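Local coordinates for protein nonsense-mediated mRNA decay factor SMG5 (Homo sapiens, PDB 2HWY) that takes part in nonsense-mediated mRNA decay, promoting dephosphorylation of UPF1 and, with SMG7, probably providing a link to the exonucleolytic decay machinery, while having no RNase activity of its own, at residues 5-10 with 28-33; 11-16 with 48-53; 17-22 with 151-156. One frame throughout, in Å; residues are numbered along the deposited sequence.

Interaction 1: 5-10 with 28-33; sequences LVPDTQ and FIVIIP
Leu-5 lays its CD1 methyl over one face of the Phe-28 ring, 3.6 Å from the centroid and 22° off the ring normal, the geometry of a CH-pi contact. Its CG stands opposite the carbonyl carbon (chi1 -56°), a setting that brings the end of the branch nearer segment 28-33. The two segments form neighbouring parallel strands central to the sheet of the PIN domain, the C-terminal part of SMG5, and are joined by a helical beta-alpha-beta crossover. Two backbone bonds flank the Leu-5/Val-30 bridge: Leu-5 N donates to Ile-29 O at 3.1 Å, and Ile-31 N gives a weak bond to Leu-5 O. Helix 16-25 covers the face bearing Leu-5 and Val-30, through Leu-22 and Ala-23.

Further along that face, the CG-CD edge of the Pro-7 ring rests across the neighbouring tips of Val-30 and Ile-32. Its CD lies 3.8 Å from Val-30 CG1, and its CG lies 3.6 Å from Ile-32 CD1, the Pro-7 and Ile-32 side chains crossing at roughly a right angle. Val-6 CG1 reaches Ile-31 CB at 4.0 Å. Beyond the strand, Asp-8 occupies the N-cap of helix 9-14, at the strand end where PIN nucleases commonly carry an acidic residue, though SMG5 itself lacks RNase activity. Gln-10 N donates to Asp-8 OD1 at 2.8 Å, approaching from above the carboxylate plane, 42° out of it.

Interaction 2: 11-16 with 48-53; sequences ALCHHL and PGARDG
With chi1 at -80°, Cys-13 holds SG on the side of its backbone N, opposite the carbonyl carbon, a setting that places the sulfur against the first turn of helix 48-63; Leu-16 has the other setting (chi1 -179°), its CG stretched away from its own N so that CD2 reaches the next turn. The sulfur lies alongside the backbone of Ala-50, 3.4 Å from Ala-50 N, and meets Ala-50 CB at 4.0 Å. Leu-16 CD2 rests on the main chain of Asp-52, 3.7 Å from Asp-52 O.

Between these two side-chain contacts the backbones themselves come together. Gly-49 CA approaches Cys-13 O at 3.3 Å in a CA-H...O contact, and the alpha carbons of Cys-13 and Gly-49 are 4.1 Å apart, a spacing that the absence of a side chain on Gly-49 permits. Within the PIN domain this joins helix 9-14, and through Leu-16 the start of helix 16-25, to the first turns of helix 48-63. Helix 34-43 packs against both partners: Leu-40 touches Leu-12 and Cys-13, while Leu-43 touches Ala-50. A second glycine, Gly-53, faces Leu-12, their alpha carbons 5.4 Å apart, with Gly-53 N bonded back to Gly-49 O at 2.8 Å.

Interaction 3: 17-22 with 151-156; sequences PVIRQL and KNVLDF
Leu-22 meets Phe-156 at the rim of the ring: its CD2 methyl lies in the ring plane, 3.7 Å from Phe-156 CE2, so this is an edge contact without stacking over a face. Phe-156 reaches that place because its CG extends directly away from its backbone N (chi1 -178°).

A turn earlier on helix 16-25, Val-18 uses both its branches. CG1 crosses Val-153 obliquely, 4.1 Å from Val-153 CG1, while CG2 meets the Leu-154 chain at about a right angle, 3.6 Å from Leu-154 CD2. Ile-19 adds its terminal CD1, 3.9 Å from Val-153 CG1, so that one valine methyl is shared by two residues of the opposing helix. The arrangement packs helix 16-25 of the PIN domain against helix 153-159, which follows the last strand of the parallel sheet; Leu-5 of the central strand touches both Leu-22 and Phe-156.

Asn-152 caps the start of helix 153-159: Asp-155 N donates to Asn-152 OD1 at 3.0 Å, in the carbonyl plane and on a lone pair. That directional bond stays within 151-156, whereas the closest approaches between the two helices are between apolar carbons, which is consistent with a fit governed mainly by shape and by burial of apolar surface.

Each of the three contacts uses the first strand or one of the two helices that follow it, and helix 9-14 is common to interactions 1 and 2. Interactions 1 and 3, with centres about 10 Å apart, share an apolar cluster: Phe-156 CZ lies 3.5 Å from Leu-5 CD2 and 3.7 Å from Phe-28 CZ. Interaction 2, whose centre is about 12 Å from each of theirs, joins interaction 1 through Pro-7 CB and Leu-12 CG, 3.6 Å apart. It reaches interaction 3 at His-15, whose CD2 is 3.5 Å from Leu-154 CD2, and at Ala-11, whose CB is 3.8 Å from Val-153 CG1. The contacts are structural packing within the domain.

Interaction 1: 5-10 with 28-33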
ATOM      1  N   LEU A   5      -7.456   0.249   0.064  1.00 22.84           N
ATOM      2  CA  LEU A   5      -6.254  -0.263   0.717  1.00 22.95           C
ATOM      3  C   LEU A   5      -5.096   0.614   0.292  1.00 23.05           C
ATOM      4  O   LEU A   5      -5.028   1.022  -0.882  1.00 22.68           O
ATOM      5  CB  LEU A   5      -5.993  -1.710   0.328  1.00 22.93           C
ATOM      6  CG  LEU A   5      -7.211  -2.585   0.645  1.00 23.98           C
ATOM      7  CD1 LEU A   5      -6.989  -4.044   0.179  1.00 24.51           C
ATOM      8  CD2 LEU A   5      -7.549  -2.503   2.120  1.00 22.82           C
ATOM      9  N   VAL A   6      -4.205   0.948   1.231  1.00 22.87           N
ATOM     10  CA  VAL A   6      -3.040   1.752   0.861  1.00 23.06           C
ATOM     11  C   VAL A   6      -1.717   1.116   1.288  1.00 22.90           C
ATOM     12  O   VAL A   6      -1.336   1.182   2.445  1.00 22.51           O
ATOM     13  CB  VAL A   6      -3.167   3.248   1.281  1.00 22.74           C
ATOM     14  CG1 VAL A   6      -4.599   3.713   1.118  1.00 22.53           C
ATOM     15  CG2 VAL A   6      -2.685   3.495   2.685  1.00 23.50           C
ATOM     16  N   PRO A   7      -1.027   0.477   0.329  1.00 23.41           N
ATOM     17  CA  PRO A   7       0.288  -0.108   0.498  1.00 24.21           C
ATOM     18  C   PRO A   7       1.381   0.813   1.021  1.00 24.99           C
ATOM     19  O   PRO A   7       1.503   1.980   0.612  1.00 24.83           O
ATOM     20  CB  PRO A   7       0.650  -0.540  -0.920  1.00 24.29           C
ATOM     21  CG  PRO A   7      -0.625  -0.812  -1.558  1.00 23.68           C
ATOM     22  CD  PRO A   7      -1.550   0.217  -1.023  1.00 23.36           C
ATOM     23  N   ASP A   8       2.158   0.240   1.934  1.00 25.97           N
ATOM     24  CA  ASP A   8       3.449   0.759   2.410  1.00 26.10           C
ATOM     25  C   ASP A   8       4.449   0.476   1.275  1.00 26.52           C
ATOM     26  O   ASP A   8       4.132  -0.304   0.361  1.00 27.31           O
ATOM     27  CB  ASP A   8       3.788  -0.045   3.678  1.00 26.08           C
ATOM     28  CG  ASP A   8       4.982   0.467   4.442  1.00 27.29           C
ATOM     29  OD1 ASP A   8       6.041   0.765   3.835  1.00 33.80           O
ATOM     30  OD2 ASP A   8       4.889   0.514   5.691  1.00 27.71           O
ATOM     31  N   THR A   9       5.622   1.110   1.297  1.00 26.29           N
ATOM     32  CA  THR A   9       6.706   0.759   0.370  1.00 26.48           C
ATOM     33  C   THR A   9       7.107  -0.675   0.672  1.00 26.72           C
ATOM     34  O   THR A   9       7.305  -1.501  -0.223  1.00 26.96           O
ATOM     35  CB  THR A   9       7.979   1.681   0.512  1.00 26.31           C
ATOM     36  OG1 THR A   9       7.740   2.953  -0.100  1.00 25.88           O
ATOM     37  CG2 THR A   9       9.197   1.056  -0.157  1.00 25.80           C
ATOM     38  N   GLN A  10       7.237  -0.962   1.953  1.00 26.87           N
ATOM     39  CA  GLN A  10       7.667  -2.276   2.374  1.00 27.21           C
ATOM     40  C   GLN A  10       6.691  -3.348   1.897  1.00 27.13           C
ATOM     41  O   GLN A  10       7.119  -4.433   1.498  1.00 27.37           O
ATOM     42  CB  GLN A  10       7.798  -2.328   3.892  1.00 27.23           C
ATOM     43  CG  GLN A  10       9.199  -2.452   4.398  1.00 27.59           C
ATOM     44  CD  GLN A  10       9.210  -2.735   5.898  1.00 28.67           C
ATOM     45  OE1 GLN A  10       9.940  -3.613   6.383  1.00 31.43           O
ATOM     46  NE2 GLN A  10       8.374  -2.005   6.643  1.00 30.11           N
ATOM     47  N   PHE A  28     -11.474  -4.023  -3.788  1.00 24.14           N
ATOM     48  CA  PHE A  28     -10.817  -2.838  -3.256  1.00 23.58           C
ATOM     49  C   PHE A  28     -10.308  -1.925  -4.371  1.00 23.05           C
ATOM     50  O   PHE A  28     -10.085  -2.358  -5.506  1.00 22.63           O
ATOM     51  CB  PHE A  28      -9.654  -3.253  -2.364  1.00 23.43           C
ATOM     52  CG  PHE A  28     -10.057  -4.150  -1.243  1.00 24.25           C
ATOM     53  CD1 PHE A  28      -9.780  -5.518  -1.288  1.00 24.87           C
ATOM     54  CD2 PHE A  28     -10.739  -3.644  -0.139  1.00 24.76           C
ATOM     55  CE1 PHE A  28     -10.164  -6.369  -0.230  1.00 23.86           C
ATOM     56  CE2 PHE A  28     -11.134  -4.500   0.919  1.00 24.54           C
ATOM     57  CZ  PHE A  28     -10.837  -5.858   0.869  1.00 23.17           C
ATOM     58  N   ILE A  29     -10.156  -0.654  -4.019  1.00 22.67           N
ATOM     59  CA  ILE A  29      -9.396   0.316  -4.799  1.00 22.44           C
ATOM     60  C   ILE A  29      -8.049   0.455  -4.115  1.00 22.00           C
ATOM     61  O   ILE A  29      -7.998   0.766  -2.928  1.00 21.80           O
ATOM     62  CB  ILE A  29     -10.084   1.710  -4.799  1.00 22.44           C
ATOM     63  CG1 ILE A  29     -11.237   1.751  -5.800  1.00 22.05           C
ATOM     64  CG2 ILE A  29      -9.084   2.811  -5.119  1.00 22.65           C
ATOM     65  CD1 ILE A  29     -12.069   3.017  -5.705  1.00 22.24           C
ATOM     66  N   VAL A  30      -6.965   0.242  -4.858  1.00 21.80           N
ATOM     67  CA  VAL A  30      -5.625   0.382  -4.295  1.00 21.60           C
ATOM     68  C   VAL A  30      -5.050   1.770  -4.605  1.00 21.36           C
ATOM     69  O   VAL A  30      -4.625   2.045  -5.729  1.00 21.31           O
ATOM     70  CB  VAL A  30      -4.675  -0.715  -4.790  1.00 21.57           C
ATOM     71  CG1 VAL A  30      -3.251  -0.382  -4.393  1.00 23.45           C
ATOM     72  CG2 VAL A  30      -5.054  -2.067  -4.217  1.00 21.09           C
ATOM     73  N   ILE A  31      -5.057   2.635  -3.592  1.00 21.01           N
ATOM     74  CA  ILE A  31      -4.383   3.922  -3.649  1.00 20.81           C
ATOM     75  C   ILE A  31      -2.911   3.736  -3.267  1.00 20.54           C
ATOM     76  O   ILE A  31      -2.611   3.362  -2.134  1.00 19.92           O
ATOM     77  CB  ILE A  31      -5.044   4.930  -2.691  1.00 20.67           C
ATOM     78  CG1 ILE A  31      -6.556   4.970  -2.927  1.00 21.71           C
ATOM     79  CG2 ILE A  31      -4.457   6.324  -2.879  1.00 20.73           C
ATOM     80  CD1 ILE A  31      -6.944   5.201  -4.409  1.00 22.96           C
ATOM     81  N   ILE A  32      -2.003   3.980  -4.217  1.00 20.43           N
ATOM     82  CA  ILE A  32      -0.558   3.941  -3.952  1.00 20.47           C
ATOM     83  C   ILE A  32      -0.127   5.380  -3.699  1.00 20.67           C
ATOM     84  O   ILE A  32      -0.121   6.193  -4.626  1.00 21.32           O
ATOM     85  CB  ILE A  32       0.285   3.401  -5.161  1.00 20.09           C
ATOM     86  CG1 ILE A  32      -0.263   2.092  -5.742  1.00 19.99           C
ATOM     87  CG2 ILE A  32       1.719   3.205  -4.739  1.00 20.35           C
ATOM     88  CD1 ILE A  32      -0.265   0.895  -4.761  1.00 19.79           C
ATOM     89  N   PRO A  33       0.244   5.721  -2.462  1.00 20.82           N
ATOM     90  CA  PRO A  33       0.564   7.136  -2.200  1.00 20.75           C
ATOM     91  C   PRO A  33       1.813   7.644  -2.934  1.00 20.63           C
ATOM     92  O   PRO A  33       2.771   6.891  -3.113  1.00 20.80           O
ATOM     93  CB  PRO A  33       0.784   7.184  -0.683  1.00 20.78           C
ATOM     94  CG  PRO A  33       0.344   5.864  -0.148  1.00 21.43           C
ATOM     95  CD  PRO A  33       0.405   4.878  -1.268  1.00 21.14           C
TER

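Interaction 2: 11-16 with 48-53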
ATOM      1  N   ALA A  11       5.393  -3.044   1.956  1.00 26.81           N
ATOM      2  CA  ALA A  11       4.348  -3.986   1.539  1.00 26.53           C
ATOM      3  C   ALA A  11       4.479  -4.319   0.066  1.00 26.42           C
ATOM      4  O   ALA A  11       4.362  -5.472  -0.326  1.00 26.35           O
ATOM      5  CB  ALA A  11       2.966  -3.414   1.821  1.00 26.27           C
ATOM      6  N   LEU A  12       4.722  -3.296  -0.744  1.00 26.36           N
ATOM      7  CA  LEU A  12       4.898  -3.477  -2.176  1.00 26.33           C
ATOM      8  C   LEU A  12       6.182  -4.198  -2.498  1.00 25.96           C
ATOM      9  O   LEU A  12       6.215  -5.027  -3.395  1.00 25.44           O
ATOM     10  CB  LEU A  12       4.895  -2.126  -2.888  1.00 26.21           C
ATOM     11  CG  LEU A  12       3.502  -1.519  -2.939  1.00 26.99           C
ATOM     12  CD1 LEU A  12       3.594  -0.039  -3.229  1.00 28.00           C
ATOM     13  CD2 LEU A  12       2.597  -2.242  -3.959  1.00 26.28           C
ATOM     14  N   CYS A  13       7.246  -3.856  -1.779  1.00 26.21           N
ATOM     15  CA  CYS A  13       8.579  -4.420  -2.049  1.00 26.51           C
ATOM     16  C   CYS A  13       8.722  -5.892  -1.695  1.00 26.05           C
ATOM     17  O   CYS A  13       9.474  -6.594  -2.350  1.00 25.98           O
ATOM     18  CB  CYS A  13       9.665  -3.618  -1.326  1.00 26.77           C
ATOM     19  SG  CYS A  13      10.089  -2.105  -2.221  1.00 29.78           S
ATOM     20  N   HIS A  14       7.988  -6.336  -0.676  1.00 25.87           N
ATOM     21  CA  HIS A  14       8.147  -7.649  -0.083  1.00 25.86           C
ATOM     22  C   HIS A  14       6.938  -8.571  -0.207  1.00 25.80           C
ATOM     23  O   HIS A  14       7.055  -9.759   0.073  1.00 26.63           O
ATOM     24  CB  HIS A  14       8.438  -7.484   1.389  1.00 25.89           C
ATOM     25  CG  HIS A  14       9.740  -6.807   1.666  1.00 26.42           C
ATOM     26  ND1 HIS A  14       9.866  -5.776   2.572  1.00 26.90           N
ATOM     27  CD2 HIS A  14      10.975  -7.011   1.148  1.00 26.50           C
ATOM     28  CE1 HIS A  14      11.128  -5.385   2.612  1.00 26.94           C
ATOM     29  NE2 HIS A  14      11.820  -6.114   1.752  1.00 25.83           N
ATOM     30  N   HIS A  15       5.787  -8.044  -0.603  1.00 25.24           N
ATOM     31  CA  HIS A  15       4.547  -8.812  -0.604  1.00 24.81           C
ATOM     32  C   HIS A  15       3.686  -8.398  -1.789  1.00 24.58           C
ATOM     33  O   HIS A  15       2.472  -8.239  -1.677  1.00 24.46           O
ATOM     34  CB  HIS A  15       3.785  -8.609   0.704  1.00 24.83           C
ATOM     35  CG  HIS A  15       4.585  -8.946   1.926  1.00 25.33           C
ATOM     36  ND1 HIS A  15       5.254  -7.992   2.668  1.00 26.55           N
ATOM     37  CD2 HIS A  15       4.832 -10.129   2.531  1.00 24.54           C
ATOM     38  CE1 HIS A  15       5.870  -8.575   3.681  1.00 25.37           C
ATOM     39  NE2 HIS A  15       5.635  -9.872   3.616  1.00 24.45           N
ATOM     40  N   LEU A  16       4.340  -8.259  -2.935  1.00 24.14           N
ATOM     41  CA  LEU A  16       3.693  -7.875  -4.160  1.00 23.90           C
ATOM     42  C   LEU A  16       2.578  -8.829  -4.554  1.00 23.78           C
ATOM     43  O   LEU A  16       1.556  -8.397  -5.081  1.00 23.95           O
ATOM     44  CB  LEU A  16       4.731  -7.830  -5.249  1.00 23.38           C
ATOM     45  CG  LEU A  16       4.245  -7.423  -6.617  1.00 24.18           C
ATOM     46  CD1 LEU A  16       3.606  -6.029  -6.575  1.00 25.36           C
ATOM     47  CD2 LEU A  16       5.435  -7.466  -7.543  1.00 24.26           C
ATOM     48  N   PRO A  48      15.428  -5.003  -5.644  1.00 28.23           N
ATOM     49  CA  PRO A  48      14.639  -5.545  -6.753  1.00 27.90           C
ATOM     50  C   PRO A  48      13.147  -5.641  -6.431  1.00 27.69           C
ATOM     51  O   PRO A  48      12.317  -5.751  -7.336  1.00 27.96           O
ATOM     52  CB  PRO A  48      15.237  -6.943  -6.978  1.00 27.84           C
ATOM     53  CG  PRO A  48      16.468  -7.009  -6.160  1.00 27.99           C
ATOM     54  CD  PRO A  48      16.298  -6.031  -5.047  1.00 28.29           C
ATOM     55  N   GLY A  49      12.804  -5.619  -5.150  1.00 27.46           N
ATOM     56  CA  GLY A  49      11.412  -5.518  -4.753  1.00 27.14           C
ATOM     57  C   GLY A  49      10.819  -4.246  -5.303  1.00 26.67           C
ATOM     58  O   GLY A  49       9.726  -4.272  -5.864  1.00 26.57           O
ATOM     59  N   ALA A  50      11.558  -3.141  -5.156  1.00 26.65           N
ATOM     60  CA  ALA A  50      11.153  -1.811  -5.677  1.00 26.58           C
ATOM     61  C   ALA A  50      10.909  -1.797  -7.190  1.00 26.32           C
ATOM     62  O   ALA A  50       9.890  -1.296  -7.659  1.00 25.97           O
ATOM     63  CB  ALA A  50      12.201  -0.761  -5.318  1.00 26.34           C
ATOM     64  N   ARG A  51      11.865  -2.346  -7.932  1.00 26.68           N
ATOM     65  CA  ARG A  51      11.786  -2.493  -9.388  1.00 26.83           C
ATOM     66  C   ARG A  51      10.575  -3.287  -9.873  1.00 26.63           C
ATOM     67  O   ARG A  51       9.995  -2.961 -10.908  1.00 27.29           O
ATOM     68  CB  ARG A  51      13.059  -3.169  -9.897  1.00 26.91           C
ATOM     69  CG  ARG A  51      13.090  -3.436 -11.396  1.00 27.40           C
ATOM     70  CD  ARG A  51      14.497  -3.843 -11.827  1.00 28.48           C
ATOM     71  NE  ARG A  51      15.372  -2.689 -12.074  1.00 29.43           N
ATOM     72  CZ  ARG A  51      16.678  -2.769 -12.334  1.00 29.96           C
ATOM     73  NH1 ARG A  51      17.296  -3.956 -12.362  1.00 30.08           N
ATOM     74  NH2 ARG A  51      17.380  -1.654 -12.553  1.00 30.54           N
ATOM     75  N   ASP A  52      10.198  -4.330  -9.145  1.00 26.22           N
ATOM     76  CA  ASP A  52       9.013  -5.113  -9.497  1.00 26.15           C
ATOM     77  C   ASP A  52       7.713  -4.524  -8.947  1.00 25.52           C
ATOM     78  O   ASP A  52       6.666  -4.613  -9.582  1.00 25.06           O
ATOM     79  CB  ASP A  52       9.203  -6.546  -9.041  1.00 26.41           C
ATOM     80  CG  ASP A  52      10.350  -7.217  -9.757  1.00 28.03           C
ATOM     81  OD1 ASP A  52      10.687  -8.359  -9.382  1.00 29.71           O
ATOM     82  OD2 ASP A  52      10.906  -6.592 -10.703  1.00 30.31           O
ATOM     83  N   GLY A  53       7.780  -3.917  -7.775  1.00 25.16           N
ATOM     84  CA  GLY A  53       6.673  -3.115  -7.305  1.00 25.49           C
ATOM     85  C   GLY A  53       6.188  -2.138  -8.371  1.00 25.35           C
ATOM     86  O   GLY A  53       4.995  -2.073  -8.659  1.00 25.04           O
TER

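Interaction 3: 17-22 with 151-156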
ATOM      1  N   PRO A  17       2.775 -10.141  -4.337  1.00 23.92           N
ATOM      2  CA  PRO A  17       1.689 -11.077  -4.707  1.00 23.97           C
ATOM      3  C   PRO A  17       0.413 -10.977  -3.858  1.00 23.87           C
ATOM      4  O   PRO A  17      -0.652 -11.341  -4.323  1.00 23.96           O
ATOM      5  CB  PRO A  17       2.350 -12.446  -4.549  1.00 23.95           C
ATOM      6  CG  PRO A  17       3.855 -12.144  -4.604  1.00 23.58           C
ATOM      7  CD  PRO A  17       3.959 -10.876  -3.851  1.00 23.46           C
ATOM      8  N   VAL A  18       0.515 -10.476  -2.637  1.00 24.06           N
ATOM      9  CA  VAL A  18      -0.664 -10.153  -1.841  1.00 24.27           C
ATOM     10  C   VAL A  18      -1.399  -8.959  -2.468  1.00 24.40           C
ATOM     11  O   VAL A  18      -2.628  -8.984  -2.651  1.00 24.05           O
ATOM     12  CB  VAL A  18      -0.261  -9.812  -0.392  1.00 24.50           C
ATOM     13  CG1 VAL A  18      -1.422  -9.180   0.360  1.00 25.39           C
ATOM     14  CG2 VAL A  18       0.229 -11.070   0.331  1.00 24.84           C
ATOM     15  N   ILE A  19      -0.632  -7.917  -2.794  1.00 24.14           N
ATOM     16  CA  ILE A  19      -1.197  -6.737  -3.413  1.00 24.27           C
ATOM     17  C   ILE A  19      -1.794  -7.102  -4.770  1.00 24.26           C
ATOM     18  O   ILE A  19      -2.905  -6.681  -5.089  1.00 24.50           O
ATOM     19  CB  ILE A  19      -0.173  -5.547  -3.462  1.00 23.88           C
ATOM     20  CG1 ILE A  19       0.056  -5.003  -2.051  1.00 23.74           C
ATOM     21  CG2 ILE A  19      -0.688  -4.384  -4.311  1.00 23.66           C
ATOM     22  CD1 ILE A  19       1.285  -5.491  -1.394  1.00 23.93           C
ATOM     23  N   ARG A  20      -1.105  -7.925  -5.545  1.00 24.64           N
ATOM     24  CA  ARG A  20      -1.672  -8.383  -6.815  1.00 24.97           C
ATOM     25  C   ARG A  20      -3.060  -8.962  -6.617  1.00 24.76           C
ATOM     26  O   ARG A  20      -4.000  -8.569  -7.277  1.00 24.61           O
ATOM     27  CB  ARG A  20      -0.779  -9.415  -7.484  1.00 25.05           C
ATOM     28  CG  ARG A  20      -1.280  -9.863  -8.876  1.00 25.66           C
ATOM     29  CD  ARG A  20      -0.408 -10.972  -9.502  1.00 26.32           C
ATOM     30  NE  ARG A  20       1.012 -10.674  -9.316  1.00 27.29           N
ATOM     31  CZ  ARG A  20       1.771  -9.966 -10.150  1.00 28.03           C
ATOM     32  NH1 ARG A  20       1.270  -9.472 -11.278  1.00 30.04           N
ATOM     33  NH2 ARG A  20       3.054  -9.759  -9.857  1.00 28.03           N
ATOM     34  N   GLN A  21      -3.174  -9.891  -5.684  1.00 25.11           N
ATOM     35  CA  GLN A  21      -4.457 -10.518  -5.364  1.00 24.84           C
ATOM     36  C   GLN A  21      -5.526  -9.488  -5.034  1.00 24.58           C
ATOM     37  O   GLN A  21      -6.622  -9.534  -5.575  1.00 24.96           O
ATOM     38  CB  GLN A  21      -4.294 -11.464  -4.174  1.00 25.23           C
ATOM     39  CG  GLN A  21      -5.305 -12.587  -4.115  1.00 25.91           C
ATOM     40  CD  GLN A  21      -5.151 -13.569  -5.251  1.00 27.59           C
ATOM     41  OE1 GLN A  21      -4.097 -13.641  -5.896  1.00 29.16           O
ATOM     42  NE2 GLN A  21      -6.204 -14.326  -5.516  1.00 26.74           N
ATOM     43  N   LEU A  22      -5.197  -8.552  -4.153  1.00 24.19           N
ATOM     44  CA  LEU A  22      -6.184  -7.593  -3.629  1.00 23.81           C
ATOM     45  C   LEU A  22      -6.593  -6.584  -4.682  1.00 23.37           C
ATOM     46  O   LEU A  22      -7.765  -6.266  -4.815  1.00 23.13           O
ATOM     47  CB  LEU A  22      -5.609  -6.864  -2.417  1.00 23.57           C
ATOM     48  CG  LEU A  22      -5.261  -7.821  -1.279  1.00 23.42           C
ATOM     49  CD1 LEU A  22      -4.169  -7.253  -0.388  1.00 23.54           C
ATOM     50  CD2 LEU A  22      -6.506  -8.186  -0.488  1.00 23.42           C
ATOM     51  N   LYS A 151      -3.229  -2.506   9.209  1.00 20.00           N
ATOM     52  CA  LYS A 151      -3.026  -3.940   9.376  1.00 20.00           C
ATOM     53  C   LYS A 151      -1.844  -4.430   8.545  1.00 20.00           C
ATOM     54  O   LYS A 151      -1.636  -3.931   7.441  1.00 23.44           O
ATOM     55  CB  LYS A 151      -4.291  -4.708   8.993  1.00 20.00           C
ATOM     56  N   ASN A 152      -1.075  -5.360   9.074  1.00 22.86           N
ATOM     57  CA  ASN A 152       0.006  -5.976   8.329  1.00 22.47           C
ATOM     58  C   ASN A 152      -0.516  -6.628   7.049  1.00 22.24           C
ATOM     59  O   ASN A 152      -1.580  -7.251   7.061  1.00 22.33           O
ATOM     60  CB  ASN A 152       0.683  -7.023   9.196  1.00 22.61           C
ATOM     61  CG  ASN A 152       1.666  -7.873   8.419  1.00 23.08           C
ATOM     62  OD1 ASN A 152       1.325  -8.976   7.971  1.00 23.58           O
ATOM     63  ND2 ASN A 152       2.884  -7.359   8.234  1.00 22.14           N
ATOM     64  N   VAL A 153       0.209  -6.472   5.941  1.00 21.70           N
ATOM     65  CA  VAL A 153      -0.205  -7.107   4.679  1.00 21.42           C
ATOM     66  C   VAL A 153      -0.672  -8.565   4.842  1.00 21.18           C
ATOM     67  O   VAL A 153      -1.797  -8.893   4.479  1.00 20.92           O
ATOM     68  CB  VAL A 153       0.889  -7.098   3.571  1.00 21.32           C
ATOM     69  CG1 VAL A 153       0.473  -6.215   2.400  1.00 21.34           C
ATOM     70  CG2 VAL A 153       2.273  -6.763   4.110  1.00 20.53           C
ATOM     71  N   LEU A 154       0.186  -9.431   5.379  1.00 20.88           N
ATOM     72  CA  LEU A 154      -0.192 -10.838   5.572  1.00 21.02           C
ATOM     73  C   LEU A 154      -1.277 -11.057   6.633  1.00 21.15           C
ATOM     74  O   LEU A 154      -2.022 -12.035   6.547  1.00 21.54           O
ATOM     75  CB  LEU A 154       1.027 -11.703   5.896  1.00 20.86           C
ATOM     76  CG  LEU A 154       2.227 -11.569   4.949  1.00 20.45           C
ATOM     77  CD1 LEU A 154       3.166 -12.708   5.184  1.00 20.11           C
ATOM     78  CD2 LEU A 154       1.807 -11.522   3.494  1.00 19.73           C
ATOM     79  N   ASP A 155      -1.360 -10.173   7.644  1.00 20.00           N
ATOM     80  CA  ASP A 155      -2.464 -10.239   8.594  1.00 20.00           C
ATOM     81  C   ASP A 155      -3.795  -9.935   7.914  1.00 20.00           C
ATOM     82  O   ASP A 155      -4.747 -10.665   8.014  1.00 20.58           O
ATOM     83  CB  ASP A 155      -2.232  -9.266   9.754  1.00 20.00           C
ATOM     84  N   PHE A 156      -3.798  -8.847   7.147  1.00 21.65           N
ATOM     85  CA  PHE A 156      -4.976  -8.477   6.371  1.00 22.01           C
ATOM     86  C   PHE A 156      -5.317  -9.604   5.377  1.00 22.16           C
ATOM     87  O   PHE A 156      -6.475 -10.003   5.248  1.00 21.83           O
ATOM     88  CB  PHE A 156      -4.723  -7.146   5.645  1.00 22.22           C
ATOM     89  CG  PHE A 156      -5.905  -6.645   4.842  1.00 22.29           C
ATOM     90  CD1 PHE A 156      -6.828  -5.769   5.398  1.00 21.53           C
ATOM     91  CD2 PHE A 156      -6.073  -7.035   3.512  1.00 22.98           C
ATOM     92  CE1 PHE A 156      -7.906  -5.299   4.649  1.00 21.91           C
ATOM     93  CE2 PHE A 156      -7.157  -6.574   2.763  1.00 22.42           C
ATOM     94  CZ  PHE A 156      -8.075  -5.703   3.340  1.00 22.17           C
TER